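Local coordinates for protection of telomeres protein poz1 (PDB 5WE0), which binds telomeric DNA and negatively regulates telomerase and telomere length in fission yeast, at residues E3-S7 with Y40-S46; L14-I19 with F55-A59; F65-P71 with S86-W91; I106-R110 with Y219-T223; F154-E158 with Y199-K204. One frame throughout, in Å; residues are numbered along the deposited sequence.

Overall arrangement
Poz1 is modelled here as an all-helical chain with no strands. Four of the five contacts join helices, and interaction 3 joins two parts of the connection between helix 54-64 and helix 93-115. Interactions 1 and 2 share helix 2-18, touch through L41 and L14, and have centres 17 Å apart. Their segments alternate along the chain. Interaction 2 meets interaction 4 where I58 packs on I220 and D57 on I106. Interaction 3 touches interaction 4 at L67 and interaction 5 at W91. Interaction 5 is nested within the sequence closed by interaction 4. The centres of interactions 1 and 5 are farthest apart, about 42 Å, on opposite sides of the chain's centre; these touches join them in a row.

Interaction 1 of 5, residues E3-S7 with Y40-S46; sequences EKIRS and YLGYSKS
E3 reaches across to the turn after helix 31-43 with its chain extended, CG anti to the backbone N (chi1 166°). E3 OE2 takes a weak hydrogen bond from the backbone N of S46 (3.0 Å), bent at 120°. K4 curls over from beside it, and NZ bonds to the carbonyl O of S46 at 2.9 Å, from above the carbonyl plane. On the inner side, the OG of S44 donates to the OG of S7 (2.9 Å). S7 OG in turn donates to the backbone O of E3 at 3.0 Å. That carbonyl also receives the helical S7 N, and the two donors come from opposite faces of its plane. The N-terminal end of helix 2-18 thus lies beside the C-terminal end of helix 31-43, as in an antiparallel helical hairpin. A leucine in place of E3 would probably leave the S46 amide without its carboxylate partner and the turn less firmly held. Next to these bonds, CD2 of L41 touches CB of S7 (3.8 Å). Farther out, R6 NE makes a weak bond to the OH of Y40 (3.3 Å), with this oxygen in the guanidinium plane. M47 packs against K4, S7 and L41.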
# COMPACT_ATOMS: atom_id res chain seq x y z
N GLU A 3 -14.05 -26.30 -3.79
CA GLU A 3 -12.82 -25.51 -3.78
C GLU A 3 -13.08 -24.09 -3.30
O GLU A 3 -12.27 -23.52 -2.55
CB GLU A 3 -12.17 -25.50 -5.17
CG GLU A 3 -11.07 -24.43 -5.29
CD GLU A 3 -10.41 -24.41 -6.66
OE1 GLU A 3 -9.20 -24.75 -6.74
OE2 GLU A 3 -11.09 -24.04 -7.65
N LYS A 4 -14.21 -23.51 -3.71
CA LYS A 4 -14.57 -22.18 -3.23
C LYS A 4 -14.83 -22.18 -1.72
O LYS A 4 -14.44 -21.24 -1.02
CB LYS A 4 -15.80 -21.64 -3.97
CG LYS A 4 -16.25 -20.28 -3.45
CD LYS A 4 -17.11 -19.54 -4.45
CE LYS A 4 -16.40 -19.42 -5.78
NZ LYS A 4 -14.95 -19.08 -5.64
N ILE A 5 -15.49 -23.22 -1.20
CA ILE A 5 -15.71 -23.29 0.24
C ILE A 5 -14.38 -23.44 0.97
O ILE A 5 -14.15 -22.82 2.01
CB ILE A 5 -16.68 -24.44 0.57
CG1 ILE A 5 -18.09 -24.09 0.10
CG2 ILE A 5 -16.75 -24.67 2.07
CD1 ILE A 5 -18.95 -25.31 -0.15
N ARG A 6 -13.45 -24.23 0.41
CA ARG A 6 -12.12 -24.35 1.02
C ARG A 6 -11.38 -23.02 0.99
O ARG A 6 -10.77 -22.61 1.99
CB ARG A 6 -11.31 -25.45 0.33
CG ARG A 6 -11.85 -26.85 0.61
CD ARG A 6 -10.94 -27.94 0.12
NE ARG A 6 -10.77 -27.88 -1.32
CZ ARG A 6 -11.41 -28.66 -2.18
NH1 ARG A 6 -12.29 -29.56 -1.74
NH2 ARG A 6 -11.18 -28.55 -3.48
N SER A 7 -11.43 -22.32 -0.14
CA SER A 7 -10.75 -21.02 -0.26
C SER A 7 -11.30 -20.00 0.73
O SER A 7 -10.53 -19.28 1.39
CB SER A 7 -10.85 -20.51 -1.70
OG SER A 7 -10.18 -21.40 -2.58
N TYR A 40 -2.08 -21.30 -1.44
CA TYR A 40 -3.31 -22.01 -1.80
C TYR A 40 -4.29 -21.09 -2.50
O TYR A 40 -4.87 -21.45 -3.54
CB TYR A 40 -3.97 -22.65 -0.57
CG TYR A 40 -5.12 -23.55 -1.00
CD1 TYR A 40 -4.87 -24.86 -1.42
CD2 TYR A 40 -6.43 -23.08 -1.05
CE1 TYR A 40 -5.90 -25.68 -1.83
CE2 TYR A 40 -7.47 -23.90 -1.46
CZ TYR A 40 -7.19 -25.20 -1.85
OH TYR A 40 -8.20 -26.03 -2.27
N LEU A 41 -4.51 -19.89 -1.95
CA LEU A 41 -5.41 -18.94 -2.61
C LEU A 41 -4.84 -18.50 -3.96
O LEU A 41 -5.61 -18.30 -4.91
CB LEU A 41 -5.65 -17.73 -1.72
CG LEU A 41 -6.46 -17.96 -0.44
CD1 LEU A 41 -6.45 -16.72 0.43
CD2 LEU A 41 -7.90 -18.36 -0.77
N GLY A 42 -3.52 -18.37 -4.05
CA GLY A 42 -2.89 -17.86 -5.26
C GLY A 42 -3.01 -18.80 -6.45
O GLY A 42 -3.03 -18.34 -7.60
N TYR A 43 -3.12 -20.11 -6.20
CA TYR A 43 -3.30 -21.10 -7.26
C TYR A 43 -4.70 -21.68 -7.32
O TYR A 43 -4.96 -22.59 -8.12
CB TYR A 43 -2.28 -22.24 -7.10
CG TYR A 43 -0.87 -21.86 -7.51
CD1 TYR A 43 0.01 -21.28 -6.59
CD2 TYR A 43 -0.41 -22.09 -8.81
CE1 TYR A 43 1.30 -20.93 -6.95
CE2 TYR A 43 0.91 -21.74 -9.18
CZ TYR A 43 1.75 -21.16 -8.24
OH TYR A 43 3.05 -20.79 -8.59
N SER A 44 -5.62 -21.19 -6.50
CA SER A 44 -7.00 -21.68 -6.48
C SER A 44 -7.74 -21.13 -7.69
O SER A 44 -7.97 -19.92 -7.79
CB SER A 44 -7.67 -21.28 -5.17
OG SER A 44 -9.08 -21.46 -5.22
N LYS A 45 -8.14 -22.02 -8.61
CA LYS A 45 -8.84 -21.60 -9.82
C LYS A 45 -10.15 -20.86 -9.53
O LYS A 45 -10.60 -20.06 -10.35
CB LYS A 45 -9.11 -22.80 -10.72
CG LYS A 45 -7.89 -23.34 -11.45
CD LYS A 45 -7.17 -24.39 -10.63
CE LYS A 45 -6.18 -25.18 -11.48
NZ LYS A 45 -5.57 -26.29 -10.69
N SER A 46 -10.78 -21.10 -8.38
CA SER A 46 -12.05 -20.42 -8.14
C SER A 46 -11.88 -19.03 -7.54
O SER A 46 -12.86 -18.30 -7.42
CB SER A 46 -12.96 -21.27 -7.26
OG SER A 46 -12.45 -21.38 -5.95

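Interaction 2 of 5, residues L14-I19 with F55-A59; sequences LETFFI and FMDIA
F18 and A59 are the closest backbone pair, CA to CA, of helical segments 14-18 and 55-59, whose short axes approach to 10.3 Å, 37° between their directions. The ring of F55 carries much of the contact. Its CG lies between the backbone N and the carbonyl carbon (chi1 81°), which turns the ring toward helix 2-18. CG of E15 sits over one face, 3.5 Å from the F55 ring centroid, as a CH-pi contact. M56 CG covers the opposite face. CB of F18 meets the F55 ring edge at CD1, 4.0 Å away. I19 crosses at about a right angle, and its CD1 lies 3.9 Å from F55 CB. An alanine at F55 would probably open a gap between E15, F18 and I19 and take away the CH-pi partner of E15. The bend of M56 at chi2 (-88°) brings SD to the edge of the F18 ring, 3.7 Å from CE2. SD also touches L14 CD1. CB of A59 rests 3.7 Å from F18 CD2. L14 and F18 pack on helix 31-43, and F235 covers F55. This is a buried helix-helix interface centred on the F55 ring, with a Met-aromatic contact between M56 and F18 beside it.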
# COMPACT_ATOMS: atom_id res chain seq x y z
N LEU A 14 -6.70 -16.74 7.45
CA LEU A 14 -5.77 -15.62 7.31
C LEU A 14 -6.22 -14.41 8.13
O LEU A 14 -5.38 -13.70 8.71
CB LEU A 14 -5.59 -15.24 5.84
CG LEU A 14 -4.50 -16.02 5.09
CD1 LEU A 14 -4.36 -15.50 3.67
CD2 LEU A 14 -3.15 -15.97 5.82
N GLU A 15 -7.55 -14.19 8.21
CA GLU A 15 -8.09 -13.09 9.01
C GLU A 15 -7.57 -13.11 10.43
O GLU A 15 -7.19 -12.07 10.99
CB GLU A 15 -9.61 -13.18 9.07
CG GLU A 15 -10.35 -12.71 7.87
CD GLU A 15 -11.75 -12.22 8.22
OE1 GLU A 15 -11.95 -11.78 9.37
OE2 GLU A 15 -12.64 -12.28 7.35
N THR A 16 -7.55 -14.30 11.05
CA THR A 16 -7.09 -14.40 12.43
C THR A 16 -5.59 -14.19 12.54
O THR A 16 -5.09 -13.96 13.65
CB THR A 16 -7.50 -15.74 13.06
OG1 THR A 16 -6.53 -16.76 12.73
CG2 THR A 16 -8.90 -16.16 12.59
N PHE A 17 -4.85 -14.33 11.44
CA PHE A 17 -3.44 -13.99 11.50
C PHE A 17 -3.19 -12.54 11.09
O PHE A 17 -2.25 -11.90 11.59
CB PHE A 17 -2.60 -14.92 10.60
CG PHE A 17 -2.38 -16.30 11.17
CD1 PHE A 17 -3.31 -17.31 10.95
CD2 PHE A 17 -1.27 -16.58 11.95
CE1 PHE A 17 -3.13 -18.58 11.48
CE2 PHE A 17 -1.09 -17.85 12.49
CZ PHE A 17 -2.02 -18.86 12.25
N PHE A 18 -4.02 -12.00 10.20
CA PHE A 18 -3.68 -10.72 9.58
C PHE A 18 -4.24 -9.51 10.32
O PHE A 18 -3.55 -8.49 10.43
CB PHE A 18 -4.17 -10.68 8.12
CG PHE A 18 -3.23 -11.35 7.16
CD1 PHE A 18 -2.03 -11.90 7.61
CD2 PHE A 18 -3.52 -11.39 5.79
CE1 PHE A 18 -1.14 -12.52 6.73
CE2 PHE A 18 -2.63 -12.00 4.89
CZ PHE A 18 -1.44 -12.56 5.36
N ILE A 19 -5.46 -9.60 10.84
CA ILE A 19 -6.12 -8.44 11.42
C ILE A 19 -5.49 -8.13 12.78
O ILE A 19 -5.42 -8.98 13.66
CB ILE A 19 -7.63 -8.66 11.52
CG1 ILE A 19 -8.20 -8.79 10.11
CG2 ILE A 19 -8.29 -7.51 12.24
CD1 ILE A 19 -9.70 -8.87 10.03
N PHE A 55 -9.22 -6.60 4.26
CA PHE A 55 -8.24 -6.89 5.30
C PHE A 55 -6.94 -7.43 4.70
O PHE A 55 -5.86 -7.22 5.25
CB PHE A 55 -8.81 -7.87 6.35
CG PHE A 55 -8.76 -9.33 5.92
CD1 PHE A 55 -7.63 -10.12 6.18
CD2 PHE A 55 -9.86 -9.93 5.29
CE1 PHE A 55 -7.58 -11.47 5.78
CE2 PHE A 55 -9.82 -11.28 4.88
CZ PHE A 55 -8.67 -12.04 5.12
N MET A 56 -7.02 -8.09 3.53
CA MET A 56 -5.83 -8.60 2.88
C MET A 56 -4.98 -7.48 2.27
O MET A 56 -3.75 -7.49 2.42
CB MET A 56 -6.20 -9.61 1.78
CG MET A 56 -6.90 -10.87 2.31
SD MET A 56 -5.68 -12.13 2.75
CE MET A 56 -5.19 -12.74 1.13
N ASP A 57 -5.61 -6.53 1.57
CA ASP A 57 -4.88 -5.36 1.06
C ASP A 57 -4.21 -4.58 2.18
O ASP A 57 -3.08 -4.11 2.03
CB ASP A 57 -5.80 -4.45 0.25
CG ASP A 57 -6.08 -4.99 -1.15
OD1 ASP A 57 -5.27 -5.80 -1.65
OD2 ASP A 57 -7.08 -4.58 -1.75
N ILE A 58 -4.91 -4.41 3.31
CA ILE A 58 -4.37 -3.65 4.44
C ILE A 58 -3.14 -4.35 4.99
O ILE A 58 -2.14 -3.70 5.31
CB ILE A 58 -5.45 -3.45 5.53
CG1 ILE A 58 -6.49 -2.43 5.06
CG2 ILE A 58 -4.83 -3.02 6.85
CD1 ILE A 58 -7.69 -2.34 5.99
N ALA A 59 -3.22 -5.67 5.16
CA ALA A 59 -2.08 -6.43 5.66
C ALA A 59 -0.91 -6.35 4.69
O ALA A 59 0.24 -6.17 5.11
CB ALA A 59 -2.49 -7.88 5.89

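Interaction 3 of 5, residues F65-P71 with S86-W91; sequences FNLSLDP and SQQILW
Q87 faces P71 and N66 with CG anti to its own carbonyl carbon (chi1 -49°), which lays CG against P71 while CB stays near N66. N66 has a positive phi (57°), and from this turned backbone its amide reaches Q87. N66 ND2 donates to the backbone O of Q87 at 2.6 Å, with an N-H...O angle of 147°. The donor lies above the carbonyl plane of Q87, and the acceptor is tilted from the N66 amide plane. P71 crosses the Q87 chain at about a right angle, its CG 3.5 Å from Q87 CG. The end of Q87 has its main partner outside the two segments: NE2 bonds to OD1 of N213 on helix 209-230. The F65 ring presents its edge: F65 CD1 is 4.1 Å from I89 CD1, and F65 CE1 is 4.2 Å from W91 CH2. I89 CG2 lies over a face of the W91 indole. W91 continues to W209, which it meets edge-to-face. The site marks a helix end: N66 is the C-prime residue of the Schellman motif that closes helix 54-64, and it is also the first residue of a type I turn that runs to L69.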
# COMPACT_ATOMS: atom_id res chain seq x y z
N PHE A 65 5.34 -1.95 3.49
CA PHE A 65 6.02 -0.74 3.96
C PHE A 65 6.48 -0.86 5.40
O PHE A 65 6.95 0.12 5.97
CB PHE A 65 5.12 0.49 3.76
CG PHE A 65 4.86 0.79 2.32
CD1 PHE A 65 5.85 1.35 1.53
CD2 PHE A 65 3.65 0.45 1.74
CE1 PHE A 65 5.63 1.58 0.19
CE2 PHE A 65 3.42 0.70 0.40
CZ PHE A 65 4.42 1.26 -0.38
N ASN A 66 6.36 -2.06 5.99
CA ASN A 66 6.93 -2.33 7.30
C ASN A 66 6.39 -1.35 8.34
O ASN A 66 7.14 -0.78 9.15
CB ASN A 66 8.46 -2.30 7.21
CG ASN A 66 9.15 -3.30 8.16
OD1 ASN A 66 8.50 -4.12 8.81
ND2 ASN A 66 10.48 -3.24 8.22
N LEU A 67 5.07 -1.12 8.30
CA LEU A 67 4.45 -0.10 9.15
C LEU A 67 4.58 -0.40 10.64
O LEU A 67 4.39 0.51 11.46
CB LEU A 67 2.97 0.10 8.78
CG LEU A 67 2.77 0.66 7.36
CD1 LEU A 67 1.29 1.00 7.10
CD2 LEU A 67 3.67 1.87 7.15
N SER A 68 4.88 -1.66 11.01
CA SER A 68 5.11 -2.01 12.42
C SER A 68 6.31 -1.29 13.03
O SER A 68 6.38 -1.20 14.26
CB SER A 68 5.36 -3.51 12.57
OG SER A 68 4.12 -4.17 12.57
N LEU A 69 7.25 -0.80 12.21
CA LEU A 69 8.46 -0.14 12.69
C LEU A 69 8.36 1.39 12.74
O LEU A 69 7.58 2.03 12.01
CB LEU A 69 9.68 -0.49 11.84
CG LEU A 69 10.39 -1.82 11.95
CD1 LEU A 69 11.58 -1.81 10.97
CD2 LEU A 69 10.90 -1.95 13.37
N ASP A 70 9.21 1.96 13.60
CA ASP A 70 9.60 3.36 13.52
C ASP A 70 11.07 3.50 13.88
O ASP A 70 11.42 3.81 15.03
CB ASP A 70 8.74 4.23 14.43
CG ASP A 70 8.87 5.70 14.11
OD1 ASP A 70 9.92 6.29 14.46
OD2 ASP A 70 7.94 6.25 13.48
N PRO A 71 11.99 3.29 12.91
CA PRO A 71 13.44 3.48 13.12
C PRO A 71 13.85 4.94 13.37
O PRO A 71 13.27 5.62 14.22
CB PRO A 71 14.06 3.00 11.80
CG PRO A 71 13.02 2.11 11.18
CD PRO A 71 11.71 2.73 11.57
N SER A 86 15.40 3.26 7.82
CA SER A 86 15.64 2.09 6.98
C SER A 86 14.81 0.88 7.40
O SER A 86 15.24 0.06 8.22
CB SER A 86 17.11 1.70 6.99
OG SER A 86 17.27 0.46 6.32
N GLN A 87 13.63 0.77 6.80
CA GLN A 87 12.65 -0.25 7.16
C GLN A 87 12.61 -1.40 6.17
O GLN A 87 11.61 -2.13 6.12
CB GLN A 87 11.26 0.38 7.28
CG GLN A 87 11.29 1.61 8.13
CD GLN A 87 10.04 2.40 8.04
OE1 GLN A 87 10.05 3.64 8.16
NE2 GLN A 87 8.92 1.71 7.86
N GLN A 88 13.66 -1.58 5.37
CA GLN A 88 13.72 -2.66 4.41
C GLN A 88 12.47 -2.67 3.53
O GLN A 88 11.72 -3.65 3.46
CB GLN A 88 13.90 -4.01 5.12
CG GLN A 88 15.18 -4.18 5.98
CD GLN A 88 15.35 -5.63 6.48
OE1 GLN A 88 14.76 -6.03 7.49
NE2 GLN A 88 16.14 -6.42 5.75
N ILE A 89 12.22 -1.54 2.87
CA ILE A 89 11.22 -1.47 1.81
C ILE A 89 11.90 -1.85 0.50
O ILE A 89 13.00 -1.36 0.20
CB ILE A 89 10.57 -0.08 1.73
CG1 ILE A 89 9.90 0.28 3.06
CG2 ILE A 89 9.58 -0.02 0.56
CD1 ILE A 89 9.55 1.71 3.21
N LEU A 90 11.26 -2.74 -0.25
CA LEU A 90 11.72 -3.16 -1.57
C LEU A 90 11.15 -2.19 -2.61
O LEU A 90 10.00 -2.32 -3.03
CB LEU A 90 11.30 -4.60 -1.85
CG LEU A 90 11.65 -5.12 -3.26
CD1 LEU A 90 13.17 -5.01 -3.54
CD2 LEU A 90 11.16 -6.54 -3.48
N TRP A 91 11.95 -1.20 -3.02
CA TRP A 91 11.53 -0.28 -4.07
C TRP A 91 11.80 -0.98 -5.39
O TRP A 91 12.88 -0.90 -5.98
CB TRP A 91 12.26 1.05 -3.96
CG TRP A 91 11.92 1.74 -2.68
CD1 TRP A 91 12.69 1.77 -1.55
CD2 TRP A 91 10.72 2.47 -2.38
NE1 TRP A 91 12.04 2.49 -0.57
CE2 TRP A 91 10.84 2.93 -1.06
CE3 TRP A 91 9.57 2.80 -3.12
CZ2 TRP A 91 9.83 3.68 -0.44
CZ3 TRP A 91 8.59 3.55 -2.51
CH2 TRP A 91 8.73 3.98 -1.18

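Interaction 4 of 5, residues I106-R110 with Y219-T223; sequences IELER and YIQCT
Y219 overlaps E107 with the end of its ring, and its OH donates to the carboxylate OE1 at 2.7 Å. E107 uses the anti lone pair of OE1, the one away from OE2, and this oxygen lies in the plane of the ring at its edge. The carboxylate and ring planes are 52° apart. The bend of E107 at chi2 (61°) swings the carboxylate back along its own helix toward R110. There R110 grips the E107 carboxylate side-on in a salt bridge: R110 NE bonds to E107 OE1 at 2.8 Å and R110 NH2 to E107 OE2 at 2.7 Å, both oxygens close to the guanidinium plane. E107 OE1 is held by two donors, R110 NE from above the carboxylate plane and the Y219 hydroxyl. This pairing probably balances the buried charges and fixes the rotation of the carboxylate. I106 CG2 lies 3.8 Å from the Y219 OH and 3.9 Å from T223 CG2. The aliphatic part of R110 crosses T223, with CD 3.6 Å from OG1. T223 OG1 also sits over a face of the Y219 ring and donates to the Y219 carbonyl. The contact joins helix 93-115 to helix 209-230, the short segments 30° apart in direction. Helix 130-157 packs on E107 and R110 through L138, and its N134 takes a bond from R110 NH1. Helix 54-64 borders I106 through D57 and I58.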
# COMPACT_ATOMS: atom_id res chain seq x y z
N ILE A 106 -8.21 0.09 -1.15
CA ILE A 106 -8.57 0.37 0.24
C ILE A 106 -9.31 1.70 0.33
O ILE A 106 -10.38 1.79 0.95
CB ILE A 106 -7.31 0.39 1.13
CG1 ILE A 106 -6.67 -0.98 1.21
CG2 ILE A 106 -7.65 0.90 2.51
CD1 ILE A 106 -5.22 -0.94 1.76
N GLU A 107 -8.75 2.73 -0.30
CA GLU A 107 -9.36 4.05 -0.21
C GLU A 107 -10.74 4.05 -0.85
O GLU A 107 -11.67 4.71 -0.37
CB GLU A 107 -8.45 5.10 -0.86
CG GLU A 107 -9.05 6.51 -1.02
CD GLU A 107 -9.44 7.18 0.30
OE1 GLU A 107 -9.13 6.65 1.39
OE2 GLU A 107 -10.06 8.27 0.25
N LEU A 108 -10.87 3.32 -1.96
CA LEU A 108 -12.14 3.23 -2.66
C LEU A 108 -13.19 2.65 -1.73
O LEU A 108 -14.30 3.17 -1.61
CB LEU A 108 -12.00 2.37 -3.92
CG LEU A 108 -11.72 3.11 -5.23
CD1 LEU A 108 -11.78 2.16 -6.41
CD2 LEU A 108 -12.71 4.26 -5.41
N GLU A 109 -12.83 1.55 -1.08
CA GLU A 109 -13.72 0.88 -0.13
C GLU A 109 -14.02 1.74 1.10
O GLU A 109 -15.15 1.74 1.61
CB GLU A 109 -13.11 -0.46 0.30
CG GLU A 109 -14.02 -1.32 1.17
CD GLU A 109 -14.10 -2.75 0.68
OE1 GLU A 109 -13.80 -3.00 -0.52
OE2 GLU A 109 -14.44 -3.64 1.50
N ARG A 110 -13.01 2.44 1.63
CA ARG A 110 -13.28 3.35 2.74
C ARG A 110 -14.29 4.42 2.32
O ARG A 110 -15.22 4.73 3.08
CB ARG A 110 -12.00 4.02 3.21
CG ARG A 110 -12.16 4.87 4.44
CD ARG A 110 -11.04 5.87 4.55
NE ARG A 110 -11.08 6.78 3.40
CZ ARG A 110 -11.95 7.79 3.27
NH1 ARG A 110 -12.85 8.02 4.22
NH2 ARG A 110 -11.92 8.56 2.19
N TYR A 219 -2.91 6.71 8.11
CA TYR A 219 -3.96 6.45 7.13
C TYR A 219 -4.59 5.08 7.36
O TYR A 219 -5.81 4.92 7.28
CB TYR A 219 -3.42 6.55 5.69
CG TYR A 219 -4.48 6.09 4.73
CD1 TYR A 219 -5.62 6.89 4.49
CD2 TYR A 219 -4.41 4.85 4.14
CE1 TYR A 219 -6.62 6.45 3.64
CE2 TYR A 219 -5.39 4.39 3.30
CZ TYR A 219 -6.50 5.19 3.06
OH TYR A 219 -7.48 4.70 2.22
N ILE A 220 -3.76 4.06 7.59
CA ILE A 220 -4.27 2.71 7.78
C ILE A 220 -5.11 2.63 9.05
O ILE A 220 -6.16 2.00 9.07
CB ILE A 220 -3.11 1.70 7.79
CG1 ILE A 220 -2.45 1.62 6.38
CG2 ILE A 220 -3.60 0.31 8.24
CD1 ILE A 220 -3.38 1.09 5.26
N GLN A 221 -4.64 3.26 10.13
CA GLN A 221 -5.36 3.21 11.40
C GLN A 221 -6.67 3.99 11.33
O GLN A 221 -7.69 3.56 11.88
CB GLN A 221 -4.46 3.76 12.52
CG GLN A 221 -3.23 2.87 12.87
CD GLN A 221 -3.62 1.41 13.23
OE1 GLN A 221 -3.52 0.50 12.40
NE2 GLN A 221 -4.06 1.21 14.47
N CYS A 222 -6.64 5.15 10.67
CA CYS A 222 -7.85 5.94 10.43
C CYS A 222 -8.87 5.13 9.65
O CYS A 222 -10.04 5.04 10.04
CB CYS A 222 -7.48 7.21 9.66
SG CYS A 222 -8.86 8.38 9.41
N THR A 223 -8.42 4.47 8.58
CA THR A 223 -9.30 3.66 7.76
C THR A 223 -9.89 2.50 8.55
O THR A 223 -11.10 2.25 8.49
CB THR A 223 -8.53 3.12 6.55
OG1 THR A 223 -8.07 4.21 5.75
CG2 THR A 223 -9.40 2.25 5.69

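Interaction 5 of 5, residues F154-E158 with Y199-K204; sequences FHFLE and YVSQHK
F154 and V200 form the apolar centre, where the F154 side chain slides past V200 in the opposite direction and its CB lies 4.0 Å from CG1. The other methyl of V200, CG2, fills the side toward L157, 3.9 Å from L157 CB. The far end of the F154 ring reaches H203, with CZ 3.5 Å from H203 CB. Y199 CE1 touches the same ring more loosely. K204 runs along F154 in the opposite direction. K204 CG lies 3.6 Å from F154 CD2, and the chain, extended to the end (chi4 -169°), carries NZ on to E158. K204 NZ forms a salt bridge with E158 OE1 at 3.0 Å and approaches that oxygen from above the carboxylate plane. The E158 chain also covers V200 CG1, so the charged pair borders the apolar core. The contact joins the C-terminal end of helix 130-157 to helix 193-206. W151 meets F154 edge-to-face, while L185 and L188 of helix 179-188 pack on L157.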
# COMPACT_ATOMS: atom_id res chain seq x y z
N PHE A 154 12.50 8.51 -6.97
CA PHE A 154 13.87 8.65 -6.48
C PHE A 154 14.70 7.40 -6.76
O PHE A 154 15.85 7.49 -7.19
CB PHE A 154 13.87 8.92 -4.98
CG PHE A 154 13.40 10.29 -4.61
CD1 PHE A 154 13.28 11.29 -5.56
CD2 PHE A 154 13.07 10.58 -3.29
CE1 PHE A 154 12.84 12.55 -5.20
CE2 PHE A 154 12.64 11.84 -2.92
CZ PHE A 154 12.52 12.83 -3.88
N HIS A 155 14.14 6.22 -6.49
CA HIS A 155 14.88 4.98 -6.71
C HIS A 155 15.25 4.83 -8.18
O HIS A 155 16.40 4.48 -8.51
CB HIS A 155 14.07 3.79 -6.22
CG HIS A 155 14.77 2.47 -6.37
ND1 HIS A 155 14.62 1.68 -7.49
CD2 HIS A 155 15.58 1.79 -5.53
CE1 HIS A 155 15.33 0.57 -7.34
NE2 HIS A 155 15.92 0.62 -6.15
N PHE A 156 14.29 5.07 -9.09
CA PHE A 156 14.57 5.05 -10.54
C PHE A 156 15.73 5.98 -10.89
O PHE A 156 16.66 5.59 -11.59
CB PHE A 156 13.34 5.50 -11.34
CG PHE A 156 12.37 4.40 -11.68
CD1 PHE A 156 12.74 3.34 -12.47
CD2 PHE A 156 11.04 4.47 -11.24
CE1 PHE A 156 11.82 2.35 -12.82
CE2 PHE A 156 10.11 3.48 -11.58
CZ PHE A 156 10.50 2.42 -12.36
N LEU A 157 15.69 7.22 -10.38
CA LEU A 157 16.69 8.24 -10.70
C LEU A 157 18.07 7.93 -10.12
O LEU A 157 19.04 8.57 -10.52
CB LEU A 157 16.25 9.60 -10.18
CG LEU A 157 15.01 10.22 -10.82
CD1 LEU A 157 14.51 11.38 -9.98
CD2 LEU A 157 15.31 10.63 -12.24
N GLU A 158 18.16 7.04 -9.13
CA GLU A 158 19.42 6.70 -8.48
C GLU A 158 20.13 5.51 -9.11
O GLU A 158 21.16 5.07 -8.59
CB GLU A 158 19.16 6.42 -7.00
CG GLU A 158 18.90 7.68 -6.19
CD GLU A 158 19.03 7.46 -4.68
OE1 GLU A 158 18.28 6.62 -4.13
OE2 GLU A 158 19.87 8.13 -4.05
N TYR A 199 20.59 15.94 -6.49
CA TYR A 199 19.22 16.42 -6.42
C TYR A 199 18.35 15.47 -5.60
O TYR A 199 17.52 15.91 -4.80
CB TYR A 199 18.65 16.58 -7.83
CG TYR A 199 17.14 16.59 -7.87
CD1 TYR A 199 16.41 15.38 -7.82
CD2 TYR A 199 16.42 17.78 -7.99
CE1 TYR A 199 15.05 15.37 -7.82
CE2 TYR A 199 15.04 17.77 -8.02
CZ TYR A 199 14.37 16.56 -7.94
OH TYR A 199 13.01 16.53 -7.98
N VAL A 200 18.49 14.16 -5.83
CA VAL A 200 17.71 13.20 -5.05
C VAL A 200 18.04 13.31 -3.56
O VAL A 200 17.14 13.24 -2.71
CB VAL A 200 17.90 11.78 -5.61
CG1 VAL A 200 17.42 10.74 -4.61
CG2 VAL A 200 17.13 11.62 -6.92
N SER A 201 19.32 13.49 -3.22
CA SER A 201 19.71 13.61 -1.82
C SER A 201 19.06 14.81 -1.15
O SER A 201 18.64 14.74 0.01
CB SER A 201 21.23 13.71 -1.68
OG SER A 201 21.76 12.42 -1.54
N GLN A 202 19.01 15.94 -1.86
CA GLN A 202 18.41 17.16 -1.34
C GLN A 202 16.91 16.98 -1.11
O GLN A 202 16.37 17.41 -0.09
CB GLN A 202 18.66 18.31 -2.31
CG GLN A 202 20.04 18.92 -2.22
CD GLN A 202 20.15 20.19 -3.04
OE1 GLN A 202 19.34 21.11 -2.88
NE2 GLN A 202 21.16 20.27 -3.91
N HIS A 203 16.21 16.37 -2.07
CA HIS A 203 14.77 16.19 -1.91
C HIS A 203 14.45 15.13 -0.87
O HIS A 203 13.46 15.27 -0.15
CB HIS A 203 14.16 15.88 -3.27
CG HIS A 203 13.93 17.11 -4.08
ND1 HIS A 203 12.73 17.79 -4.07
CD2 HIS A 203 14.78 17.85 -4.82
CE1 HIS A 203 12.83 18.87 -4.83
NE2 HIS A 203 14.07 18.93 -5.30
N LYS A 204 15.29 14.09 -0.73
CA LYS A 204 15.08 13.13 0.35
C LYS A 204 15.23 13.80 1.71
O LYS A 204 14.50 13.47 2.65
CB LYS A 204 16.05 11.95 0.22
CG LYS A 204 15.63 10.95 -0.84
CD LYS A 204 16.42 9.65 -0.82
CE LYS A 204 15.90 8.71 -1.92
NZ LYS A 204 16.42 7.31 -1.83